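Local coordinates for 14 kDa fatty acid-binding protein (Schistosoma mansoni, PDB 1VYF) that binds long-chain fatty acids such as oleic and arachidonic acid inside a beta-barrel and may take part in their transport, at residues A[6-12]-A[39-45]; A[46-52]-A[64-70]; A[80-85]-A[96-100]. One frame throughout, in Å; residues are numbered along the deposited sequence.

Overall arrangement
All three contacts belong to one antiparallel beta-barrel with oleic acid in its interior, where R109, R129, N130 and Y131 bind the ligand. Contacts 1 and 2 share strand 41-47 and have centres about 16 Å apart; T45 O and T52 N, 3.0 Å apart, probably form a hydrogen bond between them. Contact 2 meets contact 3 through G69 C and V85 CG2, 3.4 Å apart, near the discontinuity between strands 62-66 and 72-75. Contacts 1 and 3 lie on opposite sides of the chain's centre, about 20 Å apart between centres. Both approach the ligand: the side chains of P40 and R80 come within about 4 Å of it.

Contact 1 of 3, residues A[6-12]-A[39-45]; sequences FLGKWKL and TPTVTFT
The ring of F44 receives the edge of F6 on one face in a T-shaped pair, with centroids 5.3 Å apart and planes at 73°. F6 CD2 stands over the centre of that face, and at the edge of the F44 ring, near its plane, W10 CD1 packs 3.8 Å from F44 CD1. The indole is also tied down by its one polar atom: W10 NE1 donates to F6 O at 3.0 Å, the acceptor lying close to the indole plane, although NE1 itself approaches from above the carbonyl plane. This bond satisfies a buried N-H and fixes the indole against the backbone of F6. With CG anti to its carbonyl carbon (chi1 -69°), F44 brings CB and CD1 close to F6 O, which lies 3.4 Å from F44 CB. Large flat side chains suit this inward face, and R109, V111 and M116 continue the packing around them.

At the far end, L12 CB rests 3.8 Å from P40 CD, two compact apolar groups side by side near the bound oleic acid. The other face is looser. There the long K9 chain runs beside T43, its CG 3.3 Å from T43 OG1, while K11 passes T41 more distantly; flexible lysines and small beta-branched threonines suit a strand surface turned to solvent. G8 begins the ladder next to the aromatic cluster; with phi at 119°, any CB would collide with the carbonyl O of L7, which glycine avoids. Its carbonyl accepts F44 N at 2.9 Å, and paired bonds between W10 and V42 follow, before L12 N reaches P40 O. The apolar inner face, polar outer face and antiparallel ladder of strands 8-16 and 41-47 are those of the fatty-acid-binding protein barrel of the calycin superfamily.

Contact 2 of 3, residues A[46-52]-A[64-70]; sequences MDGDKMT and CTFKFGE
T52 and T65 join their hydroxyls across the strands, OG1 to OG1, at 2.6 Å, a short hydrogen bond in which either may be the donor. Each OG1 is anti to its own carbonyl carbon (chi1 -65° in T52 and -63° in T65), which turns the hydroxyls toward each other above a non-hydrogen-bonded pair; threonine serves both the extended backbone and this polar link. The next pair, M51 and F66, is the hydrogen-bonded one: M51 N donates to F66 O at 3.0 Å, and F66 N returns a similar bond to M51 O. Further on, where the strands part, water 1 bridges the segments, donating to D49 O and accepting from F68 N at 3.0 Å.

Charged side chains gather at the turn end. K67 NZ forms a salt bridge with E70 OE2 at 3.6 Å, spanning the type II turn from K67 to E70, in which G69 takes the positive phi. K50 NZ lies near K67 NZ and 4.3 Å from E70 OE1, too far for a salt bridge, though the glutamate may partly offset the crowding of the two lysines.

On the apolar face, M51 lies alongside F66 with SD 3.8 Å from F66 CZ, an oblique Met-aromatic contact, while M51 O sits over the ring face toward its rim. The same sulfur approaches F68 obliquely; unbranched and flexible, M51 can reach both rings. M46 comes to F68 from the opposite direction and meets its edge, placing CE near the ring plane, 3.5 Å from F68 CE2. M3 adds to this cluster from the N-terminal loop. Strand 50-56 lies between 41-47 and 62-66 in the sheet, while F66 and F68 reach V86 of strand 81-88.

Contact 3 of 3, residues A[80-85]-A[96-100]; sequences RNVKSV and QTQVD
R80 bends at chi2 and again at chi3 (49°), bringing its guanidinium alongside D100, whose CG stands between its backbone N and carbonyl carbon (chi1 80°). The two side chains close the open end of a beta hairpin, strands 81-88 and 93-99 of the fatty-acid-binding protein barrel. R80 NH2 meets D100 OD1 on its anti side at 3.0 Å as a salt bridge, and NE adds a weak bond to the same oxygen; the flat groups are nearly perpendicular, with planes 81° apart. D100 OD2 turns to the backbone of K102 and N103, holding the carboxylate from its other oxygen. D78 pairs with R80 NH1, so two acids probably stabilise the arginine's charge beside the oleic acid it touches.

Beyond this end of the hairpin, K83 and V99 exchange backbone bonds, the V99 N to K83 O one being 2.9 Å, and V85 pairs similarly with T97. V82 packs CG1 against D100 CB at 3.8 Å, an apolar branch suited to its buried place. On the inward face, S84 OG lies 3.4 Å from Q98 CG; S84 OG and Q98 NE2 both bond to E74, while Q96 reaches R109. Water 2 joins R80 to Q98 across the hairpin, accepting from R80 NH2 at 2.7 Å and donating to Q98 OE1 at 2.8 Å.

Contact 1 of 3, residues A[6-12]-A[39-45]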
# COMPACT_ATOMS: atom_id res chain seq x y z
N PHE A 6 6.45 -7.02 -10.03
CA PHE A 6 6.51 -6.17 -8.81
C PHE A 6 7.88 -6.00 -8.21
O PHE A 6 8.10 -5.08 -7.44
CB PHE A 6 5.65 -6.79 -7.71
CG PHE A 6 4.19 -6.45 -7.81
CD1 PHE A 6 3.36 -7.19 -8.62
CD2 PHE A 6 3.64 -5.42 -7.05
CE1 PHE A 6 2.03 -6.88 -8.70
CE2 PHE A 6 2.32 -5.11 -7.14
CZ PHE A 6 1.52 -5.83 -7.98
N LEU A 7 8.79 -6.93 -8.51
CA LEU A 7 10.07 -7.02 -7.81
C LEU A 7 10.97 -5.86 -8.09
O LEU A 7 11.15 -5.48 -9.22
CB LEU A 7 10.79 -8.32 -8.17
CG LEU A 7 9.99 -9.60 -7.95
CD1 LEU A 7 10.88 -10.79 -8.34
CD2 LEU A 7 9.56 -9.72 -6.54
N GLY A 8 11.57 -5.32 -7.04
CA GLY A 8 12.42 -4.16 -7.15
C GLY A 8 11.88 -2.99 -6.33
O GLY A 8 11.10 -3.18 -5.38
N LYS A 9 12.27 -1.79 -6.71
CA LYS A 9 11.94 -0.59 -5.96
C LYS A 9 11.11 0.38 -6.77
O LYS A 9 11.26 0.48 -7.99
CB LYS A 9 13.21 0.14 -5.56
CG LYS A 9 14.07 -0.57 -4.58
CD LYS A 9 15.03 0.46 -3.89
CE LYS A 9 15.78 -0.18 -2.77
NZ LYS A 9 17.20 -0.20 -3.16
N TRP A 10 10.29 1.15 -6.05
CA TRP A 10 9.28 2.02 -6.65
C TRP A 10 9.24 3.31 -5.84
O TRP A 10 9.38 3.25 -4.65
CB TRP A 10 7.88 1.35 -6.59
CG TRP A 10 7.81 0.07 -7.34
CD1 TRP A 10 8.12 -1.19 -6.86
CD2 TRP A 10 7.41 -0.11 -8.70
NE1 TRP A 10 7.94 -2.12 -7.85
CE2 TRP A 10 7.53 -1.49 -8.99
CE3 TRP A 10 6.96 0.75 -9.71
CZ2 TRP A 10 7.20 -2.02 -10.25
CZ3 TRP A 10 6.63 0.23 -10.93
CH2 TRP A 10 6.75 -1.14 -11.20
N LYS A 11 9.10 4.47 -6.49
CA LYS A 11 9.00 5.72 -5.76
C LYS A 11 7.71 6.44 -6.19
O LYS A 11 7.38 6.51 -7.37
CB LYS A 11 10.24 6.61 -5.97
CG LYS A 11 10.24 7.91 -5.15
CD LYS A 11 11.49 8.77 -5.42
CE LYS A 11 11.71 9.81 -4.33
NZ LYS A 11 13.17 10.11 -4.18
N LEU A 12 6.98 6.92 -5.19
CA LEU A 12 5.76 7.69 -5.43
C LEU A 12 6.05 8.88 -6.31
O LEU A 12 6.92 9.67 -5.95
CB LEU A 12 5.17 8.25 -4.12
CG LEU A 12 3.82 8.97 -4.31
CD1 LEU A 12 2.70 7.95 -4.56
CD2 LEU A 12 3.53 9.77 -3.08
N THR A 39 7.11 11.36 -0.02
CA THR A 39 7.11 10.53 -1.21
C THR A 39 7.92 9.29 -0.89
O THR A 39 9.16 9.29 -0.93
CB THR A 39 7.69 11.29 -2.41
OG1 THR A 39 8.92 11.87 -2.03
CG2 THR A 39 6.84 12.47 -2.74
N PRO A 40 7.24 8.22 -0.48
CA PRO A 40 7.93 7.01 -0.08
C PRO A 40 8.53 6.25 -1.24
O PRO A 40 8.09 6.37 -2.36
CB PRO A 40 6.81 6.19 0.57
CG PRO A 40 5.77 7.14 0.82
CD PRO A 40 5.78 8.08 -0.34
N THR A 41 9.52 5.43 -0.91
CA THR A 41 10.02 4.38 -1.76
C THR A 41 9.58 3.00 -1.24
O THR A 41 9.65 2.73 -0.06
CB THR A 41 11.53 4.49 -1.81
OG1 THR A 41 11.87 5.65 -2.58
CG2 THR A 41 12.18 3.33 -2.59
N VAL A 42 9.09 2.16 -2.14
CA VAL A 42 8.53 0.85 -1.80
C VAL A 42 9.35 -0.24 -2.53
O VAL A 42 9.62 -0.15 -3.70
CB VAL A 42 7.03 0.76 -2.12
CG1 VAL A 42 6.46 -0.60 -1.79
CG2 VAL A 42 6.25 1.81 -1.34
N THR A 43 9.79 -1.23 -1.78
CA THR A 43 10.58 -2.33 -2.32
C THR A 43 9.79 -3.62 -2.15
O THR A 43 9.32 -3.93 -1.07
CB THR A 43 11.93 -2.43 -1.57
OG1 THR A 43 12.66 -1.20 -1.69
CG2 THR A 43 12.85 -3.48 -2.19
N PHE A 44 9.69 -4.42 -3.20
CA PHE A 44 9.07 -5.75 -3.10
C PHE A 44 10.13 -6.83 -3.33
O PHE A 44 10.92 -6.73 -4.24
CB PHE A 44 7.98 -5.97 -4.16
CG PHE A 44 6.74 -5.12 -3.96
CD1 PHE A 44 6.65 -3.87 -4.52
CD2 PHE A 44 5.67 -5.60 -3.23
CE1 PHE A 44 5.50 -3.07 -4.31
CE2 PHE A 44 4.51 -4.80 -3.02
CZ PHE A 44 4.44 -3.56 -3.58
N THR A 45 10.12 -7.86 -2.49
CA THR A 45 10.88 -9.09 -2.77
C THR A 45 9.92 -10.25 -2.59
O THR A 45 8.92 -10.14 -1.89
CB THR A 45 12.10 -9.24 -1.83
OG1 THR A 45 11.67 -9.45 -0.48
CG2 THR A 45 12.86 -7.98 -1.75

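Contact 2 of 3, residues A[46-52]-A[64-70]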
# COMPACT_ATOMS: atom_id res chain seq x y z
N MET A 46 10.20 -11.36 -3.26
CA MET A 46 9.37 -12.56 -3.18
C MET A 46 10.30 -13.72 -2.82
O MET A 46 11.22 -14.03 -3.58
CB MET A 46 8.64 -12.82 -4.51
CG MET A 46 7.67 -14.01 -4.51
SD MET A 46 6.13 -13.76 -3.60
CE MET A 46 4.94 -13.92 -4.87
N ASP A 47 10.08 -14.26 -1.62
CA ASP A 47 10.94 -15.28 -1.01
C ASP A 47 10.07 -16.46 -0.55
O ASP A 47 9.63 -16.51 0.60
CB ASP A 47 11.67 -14.67 0.18
CG ASP A 47 12.37 -13.35 -0.16
OD1 ASP A 47 13.54 -13.40 -0.63
OD2 ASP A 47 11.79 -12.24 0.00
N GLY A 48 9.79 -17.37 -1.48
CA GLY A 48 9.07 -18.59 -1.19
C GLY A 48 7.59 -18.41 -1.41
O GLY A 48 7.17 -17.90 -2.45
N ASP A 49 6.81 -18.84 -0.43
CA ASP A 49 5.37 -18.60 -0.39
C ASP A 49 5.07 -17.17 0.07
O ASP A 49 3.91 -16.80 0.23
CB ASP A 49 4.69 -19.58 0.59
CG ASP A 49 4.79 -21.02 0.15
OD1 ASP A 49 5.92 -21.51 -0.05
OD2 ASP A 49 3.77 -21.74 0.01
N LYS A 50 6.11 -16.37 0.30
CA LYS A 50 5.96 -15.10 1.01
C LYS A 50 6.44 -13.93 0.18
O LYS A 50 7.50 -13.99 -0.42
CB LYS A 50 6.79 -15.14 2.31
CG LYS A 50 6.42 -16.29 3.26
CD LYS A 50 6.21 -15.81 4.71
CE LYS A 50 4.73 -15.48 4.99
NZ LYS A 50 4.46 -14.92 6.37
N MET A 51 5.65 -12.85 0.18
CA MET A 51 6.08 -11.56 -0.36
C MET A 51 6.35 -10.60 0.79
O MET A 51 5.63 -10.62 1.79
CB MET A 51 4.96 -10.98 -1.22
CG MET A 51 5.28 -9.64 -1.82
SD MET A 51 4.04 -9.17 -3.07
CE MET A 51 4.95 -9.28 -4.49
N THR A 52 7.35 -9.75 0.62
CA THR A 52 7.67 -8.69 1.56
C THR A 52 7.66 -7.32 0.88
O THR A 52 8.32 -7.12 -0.14
CB THR A 52 9.03 -8.96 2.26
OG1 THR A 52 8.91 -10.14 3.07
CG2 THR A 52 9.35 -7.87 3.27
N CYS A 64 6.17 -5.29 5.81
CA CYS A 64 5.21 -6.38 6.07
C CYS A 64 5.53 -7.59 5.19
O CYS A 64 6.03 -7.45 4.09
CB CYS A 64 3.73 -5.94 5.87
SG CYS A 64 3.35 -5.60 4.15
N THR A 65 5.29 -8.78 5.73
CA THR A 65 5.57 -10.04 5.04
C THR A 65 4.28 -10.86 5.11
O THR A 65 3.62 -10.89 6.16
CB THR A 65 6.77 -10.78 5.67
OG1 THR A 65 7.98 -9.99 5.53
CG2 THR A 65 7.11 -12.07 4.91
N PHE A 66 3.89 -11.49 4.00
CA PHE A 66 2.60 -12.19 3.93
C PHE A 66 2.57 -13.32 2.91
O PHE A 66 3.30 -13.32 1.92
CB PHE A 66 1.47 -11.20 3.61
CG PHE A 66 1.74 -10.32 2.41
CD1 PHE A 66 2.37 -9.10 2.57
CD2 PHE A 66 1.39 -10.73 1.14
CE1 PHE A 66 2.65 -8.29 1.47
CE2 PHE A 66 1.65 -9.91 0.03
CZ PHE A 66 2.28 -8.70 0.21
N LYS A 67 1.72 -14.29 3.21
CA LYS A 67 1.26 -15.28 2.24
C LYS A 67 -0.06 -14.80 1.66
O LYS A 67 -0.88 -14.23 2.38
CB LYS A 67 1.02 -16.60 2.97
CG LYS A 67 0.73 -17.77 2.09
CD LYS A 67 0.95 -19.09 2.88
CE LYS A 67 2.41 -19.22 3.34
NZ LYS A 67 2.63 -18.68 4.73
N PHE A 68 -0.27 -14.99 0.37
CA PHE A 68 -1.53 -14.59 -0.27
C PHE A 68 -2.71 -15.40 0.31
O PHE A 68 -2.58 -16.60 0.47
CB PHE A 68 -1.45 -14.76 -1.80
CG PHE A 68 -0.40 -13.90 -2.45
CD1 PHE A 68 -0.43 -12.51 -2.33
CD2 PHE A 68 0.62 -14.47 -3.20
CE1 PHE A 68 0.52 -11.73 -2.92
CE2 PHE A 68 1.58 -13.68 -3.79
CZ PHE A 68 1.53 -12.31 -3.65
N GLY A 69 -3.81 -14.73 0.67
CA GLY A 69 -5.02 -15.37 1.19
C GLY A 69 -5.01 -15.59 2.69
O GLY A 69 -6.05 -15.97 3.29
N GLU A 70 -3.86 -15.32 3.30
CA GLU A 70 -3.62 -15.59 4.71
C GLU A 70 -3.72 -14.31 5.55
O GLU A 70 -2.87 -13.43 5.46
CB GLU A 70 -2.23 -16.21 4.89
CG GLU A 70 -1.84 -16.39 6.35
CD GLU A 70 -0.55 -17.15 6.53
OE1 GLU A 70 0.46 -16.48 6.87
OE2 GLU A 70 -0.55 -18.39 6.32
O HOH W 1 1.74 -16.73 -0.98

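Contact 3 of 3, residues A[80-85]-A[96-100]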
# COMPACT_ATOMS: atom_id res chain seq x y z
N ARG A 80 -2.76 2.54 13.29
CA ARG A 80 -3.95 1.73 13.50
C ARG A 80 -3.59 0.24 13.42
O ARG A 80 -2.89 -0.19 12.50
CB ARG A 80 -5.02 2.07 12.47
CG ARG A 80 -5.61 3.47 12.57
CD ARG A 80 -5.76 4.17 11.20
NE ARG A 80 -6.40 3.23 10.34
CZ ARG A 80 -6.08 2.89 9.10
NH1 ARG A 80 -5.10 3.45 8.37
NH2 ARG A 80 -6.83 1.93 8.58
N ASN A 81 -4.06 -0.54 14.40
CA ASN A 81 -3.96 -2.00 14.34
C ASN A 81 -5.12 -2.54 13.51
O ASN A 81 -6.29 -2.25 13.76
CB ASN A 81 -3.99 -2.62 15.74
CG ASN A 81 -2.78 -2.23 16.55
OD1 ASN A 81 -1.65 -2.55 16.20
ND2 ASN A 81 -3.01 -1.52 17.65
N VAL A 82 -4.76 -3.31 12.50
CA VAL A 82 -5.69 -3.79 11.49
C VAL A 82 -5.43 -5.27 11.20
O VAL A 82 -4.32 -5.78 11.43
CB VAL A 82 -5.58 -2.93 10.19
CG1 VAL A 82 -5.77 -1.45 10.51
CG2 VAL A 82 -4.21 -3.15 9.51
N LYS A 83 -6.46 -5.95 10.73
CA LYS A 83 -6.36 -7.30 10.18
C LYS A 83 -6.34 -7.15 8.68
O LYS A 83 -7.28 -6.59 8.10
CB LYS A 83 -7.61 -8.14 10.54
CG LYS A 83 -8.10 -8.09 11.98
CD LYS A 83 -9.45 -8.86 12.12
CE LYS A 83 -10.66 -8.15 11.43
NZ LYS A 83 -11.07 -8.75 10.08
N SER A 84 -5.27 -7.65 8.06
CA SER A 84 -5.12 -7.59 6.63
C SER A 84 -4.99 -8.94 5.95
O SER A 84 -4.57 -9.93 6.53
CB SER A 84 -3.89 -6.73 6.29
OG SER A 84 -3.95 -5.52 7.01
N VAL A 85 -5.39 -8.99 4.69
CA VAL A 85 -5.05 -10.09 3.81
C VAL A 85 -4.76 -9.50 2.44
O VAL A 85 -5.39 -8.53 2.04
CB VAL A 85 -6.21 -11.11 3.71
CG1 VAL A 85 -7.45 -10.47 3.14
CG2 VAL A 85 -5.78 -12.27 2.85
N GLN A 96 -5.08 -5.64 -1.31
CA GLN A 96 -4.91 -5.70 0.13
C GLN A 96 -6.12 -5.09 0.81
O GLN A 96 -6.52 -3.95 0.52
CB GLN A 96 -3.65 -4.95 0.56
CG GLN A 96 -3.41 -4.92 2.06
CD GLN A 96 -2.15 -4.26 2.45
OE1 GLN A 96 -1.52 -3.60 1.63
NE2 GLN A 96 -1.75 -4.44 3.71
N THR A 97 -6.70 -5.85 1.74
CA THR A 97 -7.82 -5.38 2.51
C THR A 97 -7.32 -5.18 3.94
O THR A 97 -6.69 -6.08 4.50
CB THR A 97 -8.99 -6.40 2.37
OG1 THR A 97 -9.42 -6.46 1.00
CG2 THR A 97 -10.19 -5.93 3.07
N GLN A 98 -7.55 -4.01 4.50
CA GLN A 98 -7.17 -3.68 5.86
C GLN A 98 -8.42 -3.35 6.64
O GLN A 98 -9.12 -2.40 6.34
CB GLN A 98 -6.23 -2.47 5.90
CG GLN A 98 -4.90 -2.73 5.25
CD GLN A 98 -3.92 -1.54 5.36
OE1 GLN A 98 -4.30 -0.40 5.16
NE2 GLN A 98 -2.67 -1.84 5.68
N VAL A 99 -8.71 -4.13 7.67
CA VAL A 99 -9.93 -3.93 8.46
C VAL A 99 -9.55 -3.41 9.84
O VAL A 99 -8.96 -4.13 10.63
CB VAL A 99 -10.76 -5.24 8.55
CG1 VAL A 99 -12.04 -5.01 9.35
CG2 VAL A 99 -11.10 -5.77 7.18
N ASP A 100 -9.83 -2.12 10.06
CA ASP A 100 -9.92 -1.55 11.41
C ASP A 100 -11.40 -1.54 11.91
O ASP A 100 -12.32 -1.91 11.17
CB ASP A 100 -9.17 -0.18 11.52
CG ASP A 100 -9.93 1.02 10.96
OD1 ASP A 100 -9.46 1.67 9.97
OD2 ASP A 100 -10.95 1.48 11.52
O HOH W 2 -5.90 1.80 6.00
O HOH W 3 -7.91 -8.51 -0.31